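Local structure of hypothetical protein (Bacteroides eggerthii, 4JGL) at residues Y47-P50 with E51-L54; Y72-G76 with D77-C81. The protein is of unknown function but has a streptavidin-like fold, an antiparallel beta-barrel to which two extra alpha helices are added. One frame throughout, in Å; residues are numbered along the deposited sequence. Where two conformers were deposited one is given.

Contact 1 of 2, residues Y47-P50 with E51-L54; sequences YLMP and EKGL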
ATOM      1  N   TYR A  47       3.374   0.707  -1.360  1.00  8.76           N
ATOM      2  CA  TYR A  47       4.707   0.247  -1.732  1.00  9.12           C
ATOM      3  C   TYR A  47       4.600  -0.640  -2.948  1.00  9.06           C
ATOM      4  O   TYR A  47       3.988  -1.704  -2.876  1.00 10.07           O
ATOM      5  CB  TYR A  47       5.339  -0.506  -0.560  1.00  9.78           C
ATOM      6  CG  TYR A  47       6.815  -0.764  -0.629  1.00  9.73           C
ATOM      7  CD1 TYR A  47       7.744   0.249  -0.536  1.00 10.82           C
ATOM      8  CD2 TYR A  47       7.301  -2.042  -0.709  1.00 11.90           C
ATOM      9  CE1 TYR A  47       9.104  -0.014  -0.533  1.00 11.67           C
ATOM     10  CE2 TYR A  47       8.648  -2.305  -0.730  1.00 13.11           C
ATOM     11  CZ  TYR A  47       9.545  -1.302  -0.628  1.00 10.58           C
ATOM     12  OH  TYR A  47      10.893  -1.610  -0.641  1.00 13.29           O
ATOM     13  N   LEU A  48       5.153  -0.180  -4.056  1.00  9.20           N
ATOM     14  CA  LEU A  48       5.120  -0.930  -5.311  1.00  9.27           C
ATOM     15  C   LEU A  48       6.438  -1.677  -5.476  1.00 10.53           C
ATOM     16  O   LEU A  48       7.500  -1.072  -5.349  1.00 11.42           O
ATOM     17  CB  LEU A  48       4.879  -0.000  -6.502  1.00 10.50           C
ATOM     18  CG  LEU A  48       4.581  -0.657  -7.839  1.00 12.49           C
ATOM     19  CD1 LEU A  48       3.172  -1.181  -7.848  1.00 14.34           C
ATOM     20  CD2 LEU A  48       4.793   0.340  -8.969  1.00 16.64           C
HETATM   21  N   MSE A  49       6.354  -2.978  -5.733  1.00 10.28           N
HETATM   22  CA  MSE A  49       7.530  -3.847  -5.820  1.00 12.65           C
HETATM   23  C   MSE A  49       7.577  -4.545  -7.161  1.00 13.38           C
HETATM   24  O   MSE A  49       7.102  -5.685  -7.297  1.00 13.96           O
HETATM   25  CB  MSE A  49       7.469  -4.889  -4.742  1.00 13.29           C
HETATM   26  CG  MSE A  49       7.448  -4.386  -3.346  1.00 15.62           C
HETATM   27 SE   MSE A  49       7.341  -5.720  -1.989  0.75 14.50          SE
HETATM   28  CE  MSE A  49       8.961  -6.429  -2.192  1.00 18.74           C
ATOM     29  N   PRO A  50       8.131  -3.874  -8.178  1.00 14.23           N
ATOM     30  CA  PRO A  50       8.152  -4.484  -9.501  1.00 16.53           C
ATOM     31  C   PRO A  50       8.918  -5.809  -9.559  1.00 19.78           C
ATOM     32  O   PRO A  50       8.552  -6.655 -10.373  1.00 23.51           O
ATOM     33  CB  PRO A  50       8.832  -3.425 -10.358  1.00 18.03           C
ATOM     34  CG  PRO A  50       8.602  -2.127  -9.630  1.00 19.15           C
ATOM     35  CD  PRO A  50       8.612  -2.484  -8.205  1.00 15.28           C
ATOM     36  N   GLU A  51       9.908  -6.008  -8.686  0.50 19.54           N
ATOM     37  CA  GLU A  51      10.703  -7.259  -8.668  0.50 22.93           C
ATOM     38  C   GLU A  51       9.870  -8.487  -8.255  0.50 21.71           C
ATOM     39  O   GLU A  51      10.245  -9.634  -8.525  0.50 21.40           O
ATOM     40  CB  GLU A  51      11.917  -7.129  -7.724  0.50 25.17           C
ATOM     41  CG  GLU A  51      11.597  -7.409  -6.250  0.50 28.83           C
ATOM     42  CD  GLU A  51      12.797  -7.862  -5.410  0.50 33.81           C
ATOM     43  OE1 GLU A  51      13.759  -8.424  -5.974  0.50 37.46           O
ATOM     44  OE2 GLU A  51      12.763  -7.662  -4.169  0.50 33.26           O
ATOM     45  N   LYS A  52       8.761  -8.252  -7.559  1.00 19.53           N
ATOM     46  CA  LYS A  52       7.898  -9.326  -7.094  1.00 18.85           C
ATOM     47  C   LYS A  52       6.477  -9.253  -7.657  1.00 15.21           C
ATOM     48  O   LYS A  52       5.678 -10.157  -7.421  1.00 17.57           O
ATOM     49  CB  LYS A  52       7.811  -9.285  -5.582  1.00 19.02           C
ATOM     50  CG  LYS A  52       9.139  -9.439  -4.856  1.00 25.89           C
ATOM     51  CD  LYS A  52       8.989 -10.341  -3.653  1.00 32.57           C
ATOM     52  CE  LYS A  52       9.057 -11.830  -4.036  1.00 35.55           C
ATOM     53  NZ  LYS A  52       7.727 -12.550  -4.024  1.00 31.47           N
ATOM     54  N   GLY A  53       6.150  -8.200  -8.400  1.00 14.65           N
ATOM     55  CA  GLY A  53       4.800  -7.982  -8.865  1.00 13.76           C
ATOM     56  C   GLY A  53       3.789  -7.815  -7.743  1.00 12.05           C
ATOM     57  O   GLY A  53       2.673  -8.291  -7.839  1.00 12.28           O
ATOM     58  N   LEU A  54       4.211  -7.152  -6.657  1.00 11.12           N
ATOM     59  CA  LEU A  54       3.351  -6.908  -5.517  1.00 11.22           C
ATOM     60  C   LEU A  54       3.165  -5.417  -5.283  1.00 10.23           C
ATOM     61  O   LEU A  54       4.047  -4.599  -5.558  1.00 10.32           O
ATOM     62  CB  LEU A  54       3.940  -7.512  -4.254  1.00 11.75           C
ATOM     63  CG  LEU A  54       4.249  -9.006  -4.314  1.00 12.07           C
ATOM     64  CD1 LEU A  54       4.903  -9.414  -3.000  1.00 14.39           C
ATOM     65  CD2 LEU A  54       2.982  -9.826  -4.563  1.00 13.98           C
TER
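Met49 and Leu54 face each other as an antiparallel hydrogen-bonded pair where the chain turns back on itself. The stronger of their two backbone bonds runs from Met49 N to Leu54 O, 2.8 Å long, with the donor close to the line of the C=O bond; the return bond from Leu54 N to Met49 O is weak at 3.3 Å. Met49 O also accepts from Lys52 N at 3.1 Å, and this donor stands well above the carbonyl plane, about 52° out of it. One carbonyl thus ties both the turn and the start of the next strand. Inside the turn a weak, long bond joins Gly53 N to Pro50 O. Gly53 and Leu54 both lie opposite Met49, which makes this a G1 beta bulge; the positive phi of Gly53, 61°, suits a residue without a side chain. Pro50, its phi restricted by the ring, fits the first corner.

The selenomethionine Met49 and Leu54 send their side chains to the same face of the sheet, CB to CB 4.4 Å, and there both also touch Val164 of helix 158-165. The Met49 chain runs beside Lys52, pointing the same way, and a bend at chi3 (69°) brings its CE within 4.0 Å of Lys52 CG. The apolar part of the lysine therefore borders the buried selenomethionine, while NZ reaches on to the backbone O of Val164. Away from the turn, Tyr47 is held by its OH to Glu149.

The chemistry implies a turn fixed by main-chain bonds to both the N and the O of Met49, with the long, unbranched side chain of Met49 and the long lysine fitted to the C-terminal helix.

Contact 2 of 2, residues Y72-G76 with D77-C81; sequences YVMDG and DNIQC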
ATOM      1  N   TYR A  72      -0.034  -7.396  -8.649  1.00 11.13           N
ATOM      2  CA  TYR A  72      -0.383  -6.423  -9.676  1.00 11.42           C
ATOM      3  C   TYR A  72       0.208  -6.816 -11.011  1.00 12.30           C
ATOM      4  O   TYR A  72       1.229  -7.514 -11.089  1.00 13.65           O
ATOM      5  CB  TYR A  72       0.011  -4.979  -9.331  1.00 12.00           C
ATOM      6  CG  TYR A  72       1.431  -4.598  -9.631  1.00 11.70           C
ATOM      7  CD1 TYR A  72       2.438  -4.804  -8.711  1.00 13.20           C
ATOM      8  CD2 TYR A  72       1.774  -4.029 -10.852  1.00 12.73           C
ATOM      9  CE1 TYR A  72       3.731  -4.432  -8.974  1.00 14.93           C
ATOM     10  CE2 TYR A  72       3.067  -3.674 -11.131  1.00 14.38           C
ATOM     11  CZ  TYR A  72       4.044  -3.869 -10.189  1.00 15.67           C
ATOM     12  OH  TYR A  72       5.348  -3.519 -10.443  1.00 19.53           O
ATOM     13  N   VAL A  73      -0.453  -6.320 -12.042  1.00 12.83           N
ATOM     14  CA  VAL A  73       0.042  -6.346 -13.408  1.00 14.33           C
ATOM     15  C   VAL A  73      -0.207  -4.966 -14.001  1.00 14.25           C
ATOM     16  O   VAL A  73      -1.095  -4.230 -13.554  1.00 14.57           O
ATOM     17  CB  VAL A  73      -0.634  -7.432 -14.264  1.00 16.73           C
ATOM     18  CG1 VAL A  73      -0.386  -8.823 -13.660  1.00 19.54           C
ATOM     19  CG2 VAL A  73      -2.109  -7.172 -14.472  1.00 19.79           C
HETATM   20  N   MSE A  74       0.560  -4.614 -15.018  1.00 14.68           N
HETATM   21  CA  MSE A  74       0.317  -3.402 -15.763  1.00 14.84           C
HETATM   22  C   MSE A  74      -0.675  -3.645 -16.891  1.00 15.72           C
HETATM   23  O   MSE A  74      -0.719  -4.706 -17.523  1.00 17.25           O
HETATM   24  CB  MSE A  74       1.598  -2.807 -16.325  1.00 16.98           C
HETATM   25  CG  MSE A  74       2.675  -2.540 -15.309  1.00 18.04           C
HETATM   26 SE   MSE A  74       2.146  -1.324 -13.946  0.75 15.41          SE
HETATM   27  CE  MSE A  74       1.825   0.225 -15.025  1.00 19.27           C
ATOM     28  N   ASP A  75      -1.492  -2.644 -17.144  1.00 15.06           N
ATOM     29  CA  ASP A  75      -2.359  -2.583 -18.327  1.00 14.13           C
ATOM     30  C   ASP A  75      -2.038  -1.248 -18.971  1.00 12.61           C
ATOM     31  O   ASP A  75      -2.655  -0.230 -18.671  1.00 13.33           O
ATOM     32  CB  ASP A  75      -3.839  -2.684 -17.956  1.00 13.69           C
ATOM     33  CG  ASP A  75      -4.773  -2.557 -19.145  1.00 14.98           C
ATOM     34  OD1 ASP A  75      -4.332  -2.635 -20.329  1.00 16.66           O
ATOM     35  OD2 ASP A  75      -5.977  -2.358 -18.895  1.00 18.35           O
ATOM     36  N   GLY A  76      -1.037  -1.244 -19.842  1.00 13.21           N
ATOM     37  CA  GLY A  76      -0.481   0.001 -20.312  1.00 12.64           C
ATOM     38  C   GLY A  76       0.145   0.776 -19.158  1.00 13.52           C
ATOM     39  O   GLY A  76       1.040   0.289 -18.471  1.00 14.97           O
ATOM     40  N   ASP A  77      -0.355   1.976 -18.940  1.00 13.14           N
ATOM     41  CA  ASP A  77       0.109   2.800 -17.829  1.00 14.16           C
ATOM     42  C   ASP A  77      -0.607   2.509 -16.504  1.00 12.43           C
ATOM     43  O   ASP A  77      -0.233   3.082 -15.472  1.00 14.45           O
ATOM     44  CB  ASP A  77      -0.130   4.271 -18.131  1.00 15.54           C
ATOM     45  CG  ASP A  77       0.794   4.836 -19.174  1.00 20.25           C
ATOM     46  OD1 ASP A  77       2.006   4.510 -19.172  1.00 21.92           O
ATOM     47  OD2 ASP A  77       0.268   5.662 -19.946  1.00 26.20           O
ATOM     48  N   ASN A  78      -1.635   1.678 -16.528  1.00 11.53           N
ATOM     49  CA  ASN A  78      -2.442   1.430 -15.348  1.00 11.20           C
ATOM     50  C   ASN A  78      -1.918   0.285 -14.510  1.00 11.70           C
ATOM     51  O   ASN A  78      -1.515  -0.747 -15.031  1.00 14.05           O
ATOM     52  CB  ASN A  78      -3.867   1.147 -15.753  1.00 12.17           C
ATOM     53  CG  ASN A  78      -4.502   2.271 -16.509  1.00 13.09           C
ATOM     54  OD1 ASN A  78      -3.996   3.395 -16.550  1.00 14.62           O
ATOM     55  ND2 ASN A  78      -5.627   1.968 -17.134  1.00 17.04           N
ATOM     56  N   ILE A  79      -1.972   0.458 -13.187  1.00 11.57           N
ATOM     57  CA  ILE A  79      -1.595  -0.569 -12.247  1.00 11.75           C
ATOM     58  C   ILE A  79      -2.866  -1.278 -11.792  1.00 11.44           C
ATOM     59  O   ILE A  79      -3.694  -0.689 -11.095  1.00 12.87           O
ATOM     60  CB  ILE A  79      -0.872   0.004 -11.023  1.00 11.10           C
ATOM     61  CG1 ILE A  79       0.313   0.879 -11.412  1.00 13.53           C
ATOM     62  CG2 ILE A  79      -0.415  -1.100 -10.079  1.00 13.23           C
ATOM     63  CD1 ILE A  79       0.902   1.662 -10.218  1.00 15.54           C
ATOM     64  N   GLN A  80      -3.014  -2.555 -12.144  1.00 11.66           N
ATOM     65  CA  GLN A  80      -4.166  -3.348 -11.759  1.00 12.04           C
ATOM     66  C   GLN A  80      -3.801  -4.263 -10.593  1.00 12.60           C
ATOM     67  O   GLN A  80      -2.986  -5.190 -10.761  1.00 13.78           O
ATOM     68  CB  GLN A  80      -4.628  -4.232 -12.919  1.00 15.71           C
ATOM     69  CG  GLN A  80      -5.195  -3.497 -14.081  1.00 21.37           C
ATOM     70  CD  GLN A  80      -5.662  -4.456 -15.180  1.00 24.18           C
ATOM     71  OE1 GLN A  80      -5.123  -5.550 -15.341  1.00 32.45           O
ATOM     72  NE2 GLN A  80      -6.658  -4.041 -15.927  1.00 27.16           N
ATOM     73  N   CYS A  81      -4.496  -4.086  -9.479  1.00 12.92           N
ATOM     74  CA  CYS A  81      -4.158  -4.702  -8.195  1.00 12.04           C
ATOM     75  C   CYS A  81      -5.259  -5.657  -7.738  1.00 13.00           C
ATOM     76  O   CYS A  81      -6.421  -5.270  -7.625  1.00 15.48           O
ATOM     77  CB  CYS A  81      -3.957  -3.636  -7.097  1.00 12.71           C
ATOM     78  SG  CYS A  81      -2.721  -2.439  -7.441  1.00 14.82           S
TER
HETATM   79  O   HOH W   1      -6.826  -0.751 -16.906  1.00 18.21           O
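Tyr72 meets Ile79 on one face of the hairpin: CG2 of the isoleucine approaches the ring obliquely, 3.7 Å from CD2, while Tyr72 CB rests near Cys81 SG. Chi1 of Tyr72, 83°, places the ring between its own backbone N and carbonyl carbon, and CA of Tyr72 makes a CH...O contact with Gln80 O. Val73, on the other face, is a hydrogen-bonded partner of Gln80: Val73 N gives to Gln80 O at 3.1 Å, and Gln80 N to Val73 O at 2.9 Å. Its CG2 methyl lies against Gln80 OE1. The selenomethionine Met74 returns to the face of Tyr72, its chain lying beside Ile79 with SE 3.8 Å from CG1. Bends at chi2 and chi3 curl CE back over the turn to Asp77 O and Asn78 O.

Asp75 pairs with Asn78 through two backbone bonds, Asp75 N to Asn78 O being the shorter at 2.8 Å. On the Val73 face one water donates to Asp75 OD2 at 2.7 Å and accepts from Asn78 ND2, and weakly from Gln80 NE2. The Gln80 amide crosses Asp75 with the planes 59° apart. With an alanine here the amide is removed, which would probably leave Val73 CG2 and Asp75 CB without the group against them and the water without its weak third partner. Gly76 and Asp77 form the type II' turn of a tight two-residue beta hairpin; Gly76 has positive phi, and a CB there would clash with Asp77 N.

The hairpin is thus two-sided, apolar where Tyr72, Met74 and Ile79 meet and polar, bridged by water, around Asp75.

In the fold
Following the chain from the N terminus, contact 1 closes the short turn between strands 44-49 and 54-61, and contact 2 closes the tighter one between strands 64-75 and 78-92. They come in series, neither enclosing nor crossing the other, with their centres about 11 Å apart. Each turn joins one neighbouring pair among four successive antiparallel strands of the curled sheet, and Tyr72 connects the two pairs: its backbone N probably bonds to Gly53 O, the two atoms 3.0 Å apart, and its ring packs against Leu48 and Leu54. Contact 1 is also tied to helix 158-165, while contact 2 reaches outward, its second strand pairing with strand 112-116.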